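Local coordinates for protein putative transcriptional regulator (Bacillus cytotoxicus NVH 391-98, PDB 3K4H) that probably regulates transcription as a LacI-family protein, binding a glucose-containing glycan between the two lobes of its periplasmic-binding-protein-like sensor region, at residues A[9-14]-A[257-262]; A[59-64]-A[86-91]; A[132-137]-A[151-156]; A[206-211]-A[216-221]. All blocks are in the same frame, centred on the assembly; numbering follows the deposited sequence.

Contact 1 (A[9-14]-A[257-262]); sequences KTLGLV and ALVDKV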
loop_
_atom_site.group_PDB
_atom_site.type_symbol
_atom_site.label_atom_id
_atom_site.label_comp_id
_atom_site.label_asym_id
_atom_site.label_seq_id
_atom_site.Cartn_x
_atom_site.Cartn_y
_atom_site.Cartn_z
ATOM N N LYS A 9 5.190 30.840 5.406
ATOM C CA LYS A 9 5.074 29.541 4.864
ATOM C C LYS A 9 6.322 29.177 4.173
ATOM O O LYS A 9 6.609 29.634 3.107
ATOM C CB LYS A 9 4.004 29.599 3.829
ATOM C CG LYS A 9 3.438 30.930 3.671
ATOM C CD LYS A 9 1.979 30.828 3.693
ATOM C CE LYS A 9 1.454 30.887 2.313
ATOM N NZ LYS A 9 0.056 30.488 2.191
ATOM N N THR A 10 7.014 28.244 4.763
ATOM C CA THR A 10 8.175 27.725 4.180
ATOM C C THR A 10 8.074 26.349 4.657
ATOM O O THR A 10 7.569 26.132 5.700
ATOM C CB THR A 10 9.347 28.415 4.745
ATOM O OG1 THR A 10 9.100 29.806 4.686
ATOM C CG2 THR A 10 10.502 28.165 3.937
ATOM N N LEU A 11 8.601 25.416 3.905
ATOM C CA LEU A 11 8.581 24.043 4.288
ATOM C C LEU A 11 9.984 23.632 4.411
ATOM O O LEU A 11 10.804 24.048 3.679
ATOM C CB LEU A 11 7.933 23.227 3.220
ATOM C CG LEU A 11 6.528 23.718 3.079
ATOM C CD1 LEU A 11 5.776 22.880 2.157
ATOM C CD2 LEU A 11 5.951 23.664 4.414
ATOM N N GLY A 12 10.250 22.814 5.382
ATOM C CA GLY A 12 11.578 22.333 5.621
ATOM C C GLY A 12 11.783 20.971 5.024
ATOM O O GLY A 12 10.879 20.122 5.010
ATOM N N LEU A 13 12.995 20.762 4.529
ATOM C CA LEU A 13 13.340 19.495 3.952
ATOM C C LEU A 13 14.454 18.921 4.773
ATOM O O LEU A 13 15.397 19.637 5.119
ATOM C CB LEU A 13 13.782 19.677 2.511
ATOM C CG LEU A 13 12.898 20.492 1.586
ATOM C CD1 LEU A 13 13.546 20.546 0.219
ATOM C CD2 LEU A 13 11.458 19.947 1.492
ATOM N N VAL A 14 14.350 17.638 5.091
ATOM C CA VAL A 14 15.407 16.973 5.812
ATOM C C VAL A 14 15.905 15.778 5.026
ATOM O O VAL A 14 15.133 14.900 4.623
ATOM C CB VAL A 14 14.969 16.568 7.228
ATOM C CG1 VAL A 14 16.095 15.897 7.970
ATOM C CG2 VAL A 14 14.512 17.777 7.997
ATOM N N ALA A 257 0.388 16.805 1.021
ATOM C CA ALA A 257 -0.059 16.226 2.285
ATOM C C ALA A 257 0.367 17.088 3.471
ATOM O O ALA A 257 -0.386 17.230 4.418
ATOM C CB ALA A 257 0.449 14.788 2.444
ATOM N N LEU A 258 1.564 17.665 3.407
ATOM C CA LEU A 258 2.096 18.453 4.517
ATOM C C LEU A 258 1.349 19.767 4.674
ATOM O O LEU A 258 0.982 20.137 5.779
ATOM C CB LEU A 258 3.588 18.714 4.347
ATOM C CG LEU A 258 4.232 19.619 5.397
ATOM C CD1 LEU A 258 4.060 19.062 6.824
ATOM C CD2 LEU A 258 5.697 19.898 5.082
ATOM N N VAL A 259 1.128 20.462 3.564
ATOM C CA VAL A 259 0.463 21.755 3.589
ATOM C C VAL A 259 -0.954 21.569 4.107
ATOM O O VAL A 259 -1.460 22.376 4.884
ATOM C CB VAL A 259 0.489 22.429 2.191
ATOM C CG1 VAL A 259 -0.455 23.601 2.099
ATOM C CG2 VAL A 259 1.892 22.908 1.885
ATOM N N ASP A 260 -1.585 20.478 3.704
ATOM C CA ASP A 260 -2.922 20.170 4.188
ATOM C C ASP A 260 -2.844 20.028 5.710
ATOM O O ASP A 260 -3.569 20.685 6.445
ATOM C CB ASP A 260 -3.447 18.906 3.514
ATOM C CG ASP A 260 -4.804 18.500 4.009
ATOM O OD1 ASP A 260 -5.769 19.305 3.949
ATOM O OD2 ASP A 260 -4.907 17.348 4.462
ATOM N N LYS A 261 -1.905 19.213 6.169
ATOM C CA LYS A 261 -1.665 19.012 7.593
ATOM C C LYS A 261 -1.402 20.327 8.309
ATOM O O LYS A 261 -1.874 20.521 9.424
ATOM C CB LYS A 261 -0.482 18.077 7.781
ATOM C CG LYS A 261 -0.269 17.602 9.201
ATOM C CD LYS A 261 0.476 16.258 9.215
ATOM C CE LYS A 261 0.706 15.804 10.632
ATOM N NZ LYS A 261 0.461 14.356 10.750
ATOM N N VAL A 262 -0.628 21.177 7.683
ATOM C CA VAL A 262 -0.347 22.433 8.290
ATOM C C VAL A 262 -1.477 23.377 8.269
ATOM O O VAL A 262 -1.808 23.954 9.260
ATOM C CB VAL A 262 0.731 23.109 7.537
ATOM C CG1 VAL A 262 0.813 24.462 7.939
ATOM C CG2 VAL A 262 1.981 22.471 7.801
#

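Contact 2 (A[59-64]-A[86-91]); sequences NGVVKM and QYLHEQ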
loop_
_atom_site.group_PDB
_atom_site.type_symbol
_atom_site.label_atom_id
_atom_site.label_comp_id
_atom_site.label_asym_id
_atom_site.label_seq_id
_atom_site.Cartn_x
_atom_site.Cartn_y
_atom_site.Cartn_z
ATOM N N ASN A 59 20.622 19.291 14.965
ATOM C CA ASN A 59 20.662 20.711 15.251
ATOM C C ASN A 59 19.919 21.493 14.165
ATOM O O ASN A 59 19.107 22.393 14.471
ATOM C CB ASN A 59 22.091 21.209 15.456
ATOM C CG ASN A 59 22.895 20.320 16.416
ATOM O OD1 ASN A 59 22.386 19.305 16.903
ATOM N ND2 ASN A 59 24.155 20.699 16.690
ATOM N N GLY A 60 20.143 21.109 12.909
ATOM C CA GLY A 60 19.501 21.780 11.814
ATOM C C GLY A 60 17.986 21.861 11.999
ATOM O O GLY A 60 17.390 22.952 11.883
ATOM N N VAL A 61 17.375 20.707 12.283
ATOM C CA VAL A 61 15.925 20.597 12.384
ATOM C C VAL A 61 15.420 21.345 13.606
ATOM O O VAL A 61 14.370 21.996 13.582
ATOM C CB VAL A 61 15.476 19.127 12.459
ATOM C CG1 VAL A 61 14.094 19.006 13.094
ATOM C CG2 VAL A 61 15.507 18.460 11.063
ATOM N N VAL A 62 16.192 21.249 14.676
ATOM C CA VAL A 62 15.876 21.906 15.933
ATOM C C VAL A 62 15.829 23.429 15.774
ATOM O O VAL A 62 14.905 24.060 16.255
ATOM C CB VAL A 62 16.857 21.408 17.032
ATOM C CG1 VAL A 62 16.965 22.360 18.161
ATOM C CG2 VAL A 62 16.392 20.053 17.534
ATOM N N LYS A 63 16.795 24.011 15.063
ATOM C CA LYS A 63 16.785 25.460 14.831
ATOM C C LYS A 63 15.586 25.862 13.956
ATOM O O LYS A 63 14.959 26.894 14.180
ATOM C CB LYS A 63 18.117 25.950 14.235
ATOM C CG LYS A 63 19.383 25.458 14.979
ATOM C CD LYS A 63 20.627 26.386 14.839
ATOM C CE LYS A 63 20.663 27.186 13.507
ATOM N NZ LYS A 63 21.385 28.517 13.650
HETATM N N MSE A 64 15.275 25.025 12.973
HETATM C CA MSE A 64 14.075 25.160 12.168
HETATM C C MSE A 64 12.839 25.338 13.028
HETATM O O MSE A 64 12.070 26.280 12.834
HETATM C CB MSE A 64 13.871 23.930 11.289
HETATM C CG MSE A 64 14.800 23.818 10.108
HETATM SE SE MSE A 64 14.298 22.359 8.905
HETATM C CE MSE A 64 12.469 22.857 8.616
ATOM N N GLN A 86 11.369 11.486 16.670
ATOM C CA GLN A 86 11.069 11.558 18.112
ATOM C C GLN A 86 10.908 13.014 18.501
ATOM O O GLN A 86 10.011 13.357 19.264
ATOM C CB GLN A 86 12.134 10.887 19.015
ATOM C CG GLN A 86 11.779 9.494 19.616
ATOM C CD GLN A 86 10.380 9.396 20.310
ATOM O OE1 GLN A 86 9.479 8.690 19.818
ATOM N NE2 GLN A 86 10.211 10.087 21.452
ATOM N N TYR A 87 11.756 13.870 17.945
ATOM C CA TYR A 87 11.744 15.262 18.297
ATOM C C TYR A 87 10.474 15.923 17.827
ATOM O O TYR A 87 9.783 16.578 18.619
ATOM C CB TYR A 87 12.956 16.002 17.730
ATOM C CG TYR A 87 12.894 17.493 17.988
ATOM C CD1 TYR A 87 12.460 18.372 16.995
ATOM C CD2 TYR A 87 13.225 18.024 19.245
ATOM C CE1 TYR A 87 12.374 19.750 17.244
ATOM C CE2 TYR A 87 13.148 19.393 19.499
ATOM C CZ TYR A 87 12.724 20.253 18.496
ATOM O OH TYR A 87 12.636 21.610 18.724
ATOM N N LEU A 88 10.175 15.763 16.543
ATOM C CA LEU A 88 9.046 16.444 15.943
ATOM C C LEU A 88 7.756 15.938 16.548
ATOM O O LEU A 88 6.829 16.716 16.766
ATOM C CB LEU A 88 9.033 16.274 14.422
ATOM C CG LEU A 88 10.188 16.839 13.584
ATOM C CD1 LEU A 88 9.928 16.555 12.130
ATOM C CD2 LEU A 88 10.372 18.338 13.801
ATOM N N HIS A 89 7.698 14.639 16.833
ATOM C CA HIS A 89 6.498 14.064 17.441
ATOM C C HIS A 89 6.234 14.634 18.826
ATOM O O HIS A 89 5.113 15.024 19.131
ATOM C CB HIS A 89 6.553 12.540 17.498
ATOM C CG HIS A 89 5.413 11.935 18.257
ATOM N ND1 HIS A 89 4.124 11.902 17.762
ATOM C CD2 HIS A 89 5.364 11.351 19.481
ATOM C CE1 HIS A 89 3.332 11.321 18.649
ATOM N NE2 HIS A 89 4.061 10.971 19.698
ATOM N N GLU A 90 7.275 14.697 19.649
ATOM C CA GLU A 90 7.204 15.342 20.966
ATOM C C GLU A 90 6.894 16.859 20.980
ATOM O O GLU A 90 6.242 17.342 21.891
ATOM C CB GLU A 90 8.499 15.080 21.727
ATOM C CG GLU A 90 8.647 13.655 22.210
ATOM C CD GLU A 90 7.614 13.292 23.247
ATOM O OE1 GLU A 90 6.915 12.270 23.051
ATOM O OE2 GLU A 90 7.492 14.041 24.246
ATOM N N GLN A 91 7.378 17.615 19.997
ATOM C CA GLN A 91 7.136 19.051 19.993
ATOM C C GLN A 91 5.806 19.332 19.308
ATOM O O GLN A 91 5.405 20.491 19.138
ATOM C CB GLN A 91 8.292 19.833 19.347
ATOM C CG GLN A 91 9.670 19.766 20.063
ATOM C CD GLN A 91 9.618 19.898 21.598
ATOM O OE1 GLN A 91 9.856 20.971 22.169
ATOM N NE2 GLN A 91 9.323 18.794 22.268
#

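Contact 3 (A[132-137]-A[151-156]); sequences KQIAFI and AGMSDA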
loop_
_atom_site.group_PDB
_atom_site.type_symbol
_atom_site.label_atom_id
_atom_site.label_comp_id
_atom_site.label_asym_id
_atom_site.label_seq_id
_atom_site.Cartn_x
_atom_site.Cartn_y
_atom_site.Cartn_z
ATOM N N LYS A 132 17.625 -18.933 -10.141
ATOM C CA LYS A 132 17.380 -19.600 -8.858
ATOM C C LYS A 132 18.376 -19.131 -7.799
ATOM O O LYS A 132 18.256 -19.487 -6.619
ATOM C CB LYS A 132 17.488 -21.106 -9.019
ATOM C CG LYS A 132 16.315 -21.741 -9.720
ATOM C CD LYS A 132 16.730 -23.019 -10.452
ATOM C CE LYS A 132 15.514 -23.872 -10.824
ATOM N NZ LYS A 132 14.411 -23.060 -11.456
ATOM N N GLN A 133 19.373 -18.362 -8.239
ATOM C CA GLN A 133 20.421 -17.853 -7.370
ATOM C C GLN A 133 20.455 -16.346 -7.617
ATOM O O GLN A 133 21.098 -15.838 -8.555
ATOM C CB GLN A 133 21.767 -18.551 -7.626
ATOM C CG GLN A 133 21.638 -19.980 -8.149
ATOM C CD GLN A 133 22.901 -20.823 -7.991
ATOM O OE1 GLN A 133 22.866 -21.899 -7.381
ATOM N NE2 GLN A 133 24.017 -20.351 -8.547
ATOM N N ILE A 134 19.701 -15.649 -6.772
ATOM C CA ILE A 134 19.369 -14.244 -6.950
ATOM C C ILE A 134 19.873 -13.490 -5.723
ATOM O O ILE A 134 19.591 -13.890 -4.598
ATOM C CB ILE A 134 17.846 -14.097 -7.105
ATOM C CG1 ILE A 134 17.355 -14.941 -8.294
ATOM C CG2 ILE A 134 17.432 -12.635 -7.230
ATOM C CD1 ILE A 134 15.883 -15.300 -8.246
ATOM N N ALA A 135 20.655 -12.439 -5.953
ATOM C CA ALA A 135 21.239 -11.617 -4.904
ATOM C C ALA A 135 20.611 -10.232 -4.853
ATOM O O ALA A 135 20.049 -9.739 -5.846
ATOM C CB ALA A 135 22.743 -11.471 -5.106
ATOM N N PHE A 136 20.760 -9.608 -3.682
ATOM C CA PHE A 136 20.129 -8.350 -3.340
ATOM C C PHE A 136 21.257 -7.476 -2.890
ATOM O O PHE A 136 22.130 -7.931 -2.137
ATOM C CB PHE A 136 19.173 -8.612 -2.182
ATOM C CG PHE A 136 18.743 -7.393 -1.445
ATOM C CD1 PHE A 136 17.522 -6.794 -1.735
ATOM C CD2 PHE A 136 19.539 -6.859 -0.440
ATOM C CE1 PHE A 136 17.113 -5.654 -1.054
ATOM C CE2 PHE A 136 19.158 -5.715 0.252
ATOM C CZ PHE A 136 17.945 -5.104 -0.043
ATOM N N ILE A 137 21.274 -6.239 -3.368
ATOM C CA ILE A 137 22.250 -5.261 -2.929
ATOM C C ILE A 137 21.522 -3.983 -2.590
ATOM O O ILE A 137 20.878 -3.392 -3.454
ATOM C CB ILE A 137 23.239 -4.892 -4.007
ATOM C CG1 ILE A 137 23.841 -6.135 -4.680
ATOM C CG2 ILE A 137 24.315 -3.954 -3.439
ATOM C CD1 ILE A 137 24.759 -5.762 -5.864
ATOM N N ALA A 151 12.483 -7.499 2.015
ATOM C CA ALA A 151 11.419 -8.381 2.511
ATOM C C ALA A 151 10.623 -9.001 1.370
ATOM O O ALA A 151 10.372 -10.183 1.378
ATOM C CB ALA A 151 10.514 -7.631 3.469
ATOM N N GLY A 152 10.252 -8.186 0.388
ATOM C CA GLY A 152 9.507 -8.632 -0.788
ATOM C C GLY A 152 10.238 -9.623 -1.670
ATOM O O GLY A 152 9.639 -10.566 -2.154
HETATM N N MSE A 153 11.531 -9.422 -1.897
HETATM C CA MSE A 153 12.264 -10.352 -2.742
HETATM C C MSE A 153 12.487 -11.684 -1.987
HETATM O O MSE A 153 12.383 -12.790 -2.561
HETATM C CB MSE A 153 13.588 -9.745 -3.209
HETATM C CG MSE A 153 14.816 -10.403 -2.614
HETATM SE SE MSE A 153 16.323 -10.399 -3.853
HETATM C CE MSE A 153 17.373 -11.806 -3.006
ATOM N N SER A 154 12.782 -11.540 -0.695
ATOM C CA SER A 154 12.990 -12.640 0.211
ATOM C C SER A 154 11.764 -13.568 0.262
ATOM O O SER A 154 11.903 -14.788 0.082
ATOM C CB SER A 154 13.371 -12.090 1.588
ATOM O OG SER A 154 13.330 -13.093 2.587
ATOM N N ASP A 155 10.577 -13.002 0.492
ATOM C CA ASP A 155 9.339 -13.782 0.530
ATOM C C ASP A 155 9.084 -14.453 -0.801
ATOM O O ASP A 155 8.699 -15.619 -0.851
ATOM C CB ASP A 155 8.124 -12.916 0.906
ATOM C CG ASP A 155 8.051 -12.606 2.400
ATOM O OD1 ASP A 155 8.706 -13.292 3.216
ATOM O OD2 ASP A 155 7.335 -11.653 2.762
ATOM N N ALA A 156 9.305 -13.708 -1.880
ATOM C CA ALA A 156 9.105 -14.231 -3.229
ATOM C C ALA A 156 9.948 -15.490 -3.444
ATOM O O ALA A 156 9.466 -16.483 -4.024
ATOM C CB ALA A 156 9.396 -13.168 -4.284
#

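Contact 4 (A[206-211]-A[216-221]); sequences GVLSAL and FVVPKD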
loop_
_atom_site.group_PDB
_atom_site.type_symbol
_atom_site.label_atom_id
_atom_site.label_comp_id
_atom_site.label_asym_id
_atom_site.label_seq_id
_atom_site.Cartn_x
_atom_site.Cartn_y
_atom_site.Cartn_z
ATOM N N GLY A 206 26.961 0.843 -11.053
ATOM C CA GLY A 206 28.244 0.397 -10.592
ATOM C C GLY A 206 28.387 -1.095 -10.759
ATOM O O GLY A 206 29.467 -1.584 -11.061
ATOM N N VAL A 207 27.303 -1.823 -10.547
ATOM C CA VAL A 207 27.326 -3.260 -10.654
ATOM C C VAL A 207 27.733 -3.550 -12.097
ATOM O O VAL A 207 28.729 -4.244 -12.335
ATOM C CB VAL A 207 25.949 -3.887 -10.224
ATOM C CG1 VAL A 207 25.743 -5.288 -10.775
ATOM C CG2 VAL A 207 25.833 -3.939 -8.688
ATOM N N LEU A 208 27.009 -2.950 -13.048
ATOM C CA LEU A 208 27.312 -3.038 -14.474
ATOM C C LEU A 208 28.763 -2.792 -14.843
ATOM O O LEU A 208 29.349 -3.559 -15.576
ATOM C CB LEU A 208 26.498 -2.025 -15.232
ATOM C CG LEU A 208 25.346 -2.466 -16.086
ATOM C CD1 LEU A 208 24.868 -1.218 -16.767
ATOM C CD2 LEU A 208 25.858 -3.477 -17.140
ATOM N N SER A 209 29.354 -1.705 -14.391
ATOM C CA SER A 209 30.706 -1.445 -14.817
ATOM C C SER A 209 31.623 -2.499 -14.227
ATOM O O SER A 209 32.565 -2.934 -14.874
ATOM C CB SER A 209 31.177 -0.040 -14.413
ATOM O OG SER A 209 30.077 0.757 -14.025
ATOM N N ALA A 210 31.335 -2.926 -13.009
ATOM C CA ALA A 210 32.239 -3.808 -12.305
ATOM C C ALA A 210 32.200 -5.176 -12.957
ATOM O O ALA A 210 33.220 -5.833 -13.131
ATOM C CB ALA A 210 31.849 -3.896 -10.844
ATOM N N LEU A 211 30.999 -5.580 -13.336
ATOM C CA LEU A 211 30.767 -6.850 -13.965
ATOM C C LEU A 211 31.464 -6.854 -15.330
ATOM O O LEU A 211 31.966 -7.889 -15.800
ATOM C CB LEU A 211 29.267 -7.047 -14.090
ATOM C CG LEU A 211 28.572 -8.305 -13.558
ATOM C CD1 LEU A 211 29.185 -8.884 -12.338
ATOM C CD2 LEU A 211 27.133 -7.977 -13.269
ATOM N N PHE A 216 32.542 -10.017 -17.678
ATOM C CA PHE A 216 31.199 -10.577 -17.822
ATOM C C PHE A 216 30.378 -9.751 -18.798
ATOM O O PHE A 216 30.725 -8.621 -19.159
ATOM C CB PHE A 216 30.465 -10.641 -16.486
ATOM C CG PHE A 216 31.083 -11.559 -15.499
ATOM C CD1 PHE A 216 30.693 -12.874 -15.436
ATOM C CD2 PHE A 216 32.059 -11.103 -14.628
ATOM C CE1 PHE A 216 31.284 -13.731 -14.496
ATOM C CE2 PHE A 216 32.651 -11.937 -13.710
ATOM C CZ PHE A 216 32.274 -13.239 -13.628
ATOM N N VAL A 217 29.269 -10.321 -19.222
ATOM C CA VAL A 217 28.406 -9.606 -20.123
ATOM C C VAL A 217 27.041 -9.581 -19.521
ATOM O O VAL A 217 26.497 -10.620 -19.143
ATOM C CB VAL A 217 28.400 -10.204 -21.562
ATOM C CG1 VAL A 217 27.274 -9.633 -22.385
ATOM C CG2 VAL A 217 29.710 -9.888 -22.249
ATOM N N VAL A 218 26.491 -8.382 -19.427
ATOM C CA VAL A 218 25.096 -8.245 -19.048
ATOM C C VAL A 218 24.285 -8.125 -20.334
ATOM O O VAL A 218 24.629 -7.317 -21.196
ATOM C CB VAL A 218 24.863 -7.047 -18.093
ATOM C CG1 VAL A 218 23.418 -6.984 -17.661
ATOM C CG2 VAL A 218 25.748 -7.158 -16.891
ATOM N N PRO A 219 23.214 -8.932 -20.469
ATOM C CA PRO A 219 22.699 -9.850 -19.463
ATOM C C PRO A 219 22.905 -11.333 -19.707
ATOM O O PRO A 219 22.204 -12.151 -19.079
ATOM C CB PRO A 219 21.222 -9.601 -19.556
ATOM C CG PRO A 219 21.008 -9.423 -20.994
ATOM C CD PRO A 219 22.220 -8.711 -21.530
ATOM N N LYS A 220 23.821 -11.699 -20.599
ATOM C CA LYS A 220 24.006 -13.115 -20.881
ATOM C C LYS A 220 24.504 -13.854 -19.636
ATOM O O LYS A 220 23.981 -14.914 -19.302
ATOM C CB LYS A 220 24.898 -13.368 -22.101
ATOM C CG LYS A 220 26.323 -12.885 -21.982
ATOM C CD LYS A 220 27.289 -13.603 -22.961
ATOM C CE LYS A 220 27.051 -13.254 -24.443
ATOM N NZ LYS A 220 28.289 -13.372 -25.267
ATOM N N ASP A 221 25.487 -13.280 -18.944
ATOM C CA ASP A 221 26.067 -13.928 -17.776
ATOM C C ASP A 221 25.304 -13.607 -16.479
ATOM O O ASP A 221 25.137 -14.474 -15.606
ATOM C CB ASP A 221 27.541 -13.536 -17.627
ATOM C CG ASP A 221 28.384 -13.900 -18.844
ATOM O OD1 ASP A 221 28.298 -15.043 -19.322
ATOM O OD2 ASP A 221 29.163 -13.045 -19.308
#

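Contact 1 (A[9-14]-A[257-262])
L11, on strand 10-14, meets L258 and V259 of helix 247-264 in a purely apolar contact between three buried side chains. The two leucines reach toward each other tip to tip, CD2 of L11 lying 3.8 Å from CD2 of L258. The other L11 branch turns to the valine, with CD1 of L11 3.9 Å from CG2 of V259, and here the side chains cross at about a right angle. L11 therefore uses both methyls, one on each of two consecutive helix residues. Because CG of L258 stands anti to its backbone N (chi1 176°), the leucine extends from the helix toward the strand, and its CD2 also comes within 4.2 Å of L11 CD1. L258 reaches I74 of the adjoining strand as well, while L11 also touches Y44 and L46.

Backbone hydrogen bonding belongs to the sheet rather than to this contact: L11 pairs with A45 on one side, and G12 with G72 and I74 on the other. Elsewhere on the helix, K261 NZ is hydrogen-bonded to T109 OG1, and D260, on the side away from the strand, forms a long, weak ion pair with K256 of the second subunit.

L11 thus seats the helix on one face of the parallel sheet, while V14 faces helix 54-66. Segments 9-14 and 257-262 are 243 residues apart in the chain, which builds the other lobe before returning to complete this one, as in the two-lobed, discontinuous fold of LacI-type and periplasmic sugar-binding proteins.

Contact 2 (A[59-64]-A[86-91])
Y87 extends toward V62 because its CG is anti to the backbone N (chi1 175°), and the second torsion turns the broad side of the ring to the valine. V62 answers with CG2, the branch anti to its carbonyl carbon. This methyl sits over the middle of one ring face, 3.8 Å from the centroid of the Y87 ring and 13° off the normal, a CH-pi contact. The other face carries the CG of Q91, one helical turn on and displaced toward the rim, so the phenol is sandwiched between aliphatic groups from both segments.

One step deeper, V61 points its CG1 at L88, 3.8 Å from L88 CD2, the two side chains crossing nearly at right angles. The same V61 CG1 approaches the Y87 ring obliquely, 4.3 Å from Y87 CD1.

The helix axes run almost parallel, 11.1 Å apart at an angle of -18°, so side chains alone bridge them. V61, M64 and L88 all rest on I73 of strand 72-75, and Y87 and L88 also lean on V65. Helices 54-66 and 83-90 consequently lie next to each other on one face of the parallel sheet, joined in sequence through strand 72-75.

Contact 3 (A[132-137]-A[151-156])
I134 and F136, on strand 134-138, face helix 144-159, which runs back past the strand nearly antiparallel: the short axes make 168° and approach to 9.9 Å. Strand and helix are the first two elements of a beta-alpha-beta unit completed by strand 169-171, part of the Rossmann-like lobe of this sensor fold. The CA atoms of F136 and M153 are 8.1 Å apart, near enough for one long side chain to bridge the layers.

That side chain is M153, present as selenomethionine. Its side chain, bent at chi2 (147°), enters between the two strand residues that point toward the helix. The selenium lies 3.8 Å from F136 CB and 4.2 Å from I134 CG2, and it meets the F136 ring at its edge, near the ring plane, rather than over a face. I134 and M153 slide past each other in opposite directions, and L126 and I127 of helix 115-128 also touch I134. M197 of neighbouring strand 195-198 touches both F136 and M153.

The outer side of the helix is polar: D155 OD2 is hydrogen-bonded to Y116 OH and forms a salt bridge with R120 of the second subunit, so the helix links this lobe's core to the dimer interface. The F136 side chain lies about 11 Å from a bound glucose. At the far end of M153 the methyl CE passes along the strand backbone, 3.4 Å from the carbonyl O of I134 and 3.8 Å from CB of F136.

Contact 4 (A[206-211]-A[216-221])
F216, just beyond the end of helix 201-213, meets L211 of its last turn, where the chain heads for strand 223-227 in an alpha-to-beta connection of the Rossmann-like lobe. F216 N gives a hydrogen bond of 2.9 Å to L211 O, bent to 138° at the hydrogen, with the donor tilted 16° from the carbonyl plane. Running from residue i+5 back to i, it has the six-to-one spacing of the longer bond in a Schellman motif. The F216 ring presents its edge to the same carbonyl, with L211 O in the ring plane, while CB packs on L211 CG at 4.2 Å.

V217 points away from the helix, and V218 turns back to it. V218 CG2, anti to the carbonyl carbon, lodges between two leucines, 3.7 Å from L208 CD2 and 4.0 Å from L211 CD2; both leucines cross it at about a right angle. I224 touches L208 and V218, extending this apolar cluster. A cis peptide bond before P219 then turns the chain on to D221.

D221 closes the loop on itself. Its backbone N is hydrogen-bonded to V217 O, and its OD2 accepts a 2.7 Å hydrogen bond from V217 N, on the anti side of the carboxylate.

In the fold
Contacts 1 and 2 belong to one lobe and contacts 3 and 4 to the other, on opposite sides of the chain's centre. Strand 10-14 joins the first pair: V14 packs against V61 and G12 against M64, so contacts 1 and 2 lie on the two faces of one sheet. Contacts 3 and 4 touch more narrowly, through I137 and V207. Contacts 1, 3 and 4 are buried, whereas contact 2 is only partly so. Methyl groups make contact 1, an aromatic face marks contact 2, and selenium fills contact 3; contact 4, at a helix end, alone adds a hydrogen bond between its segments.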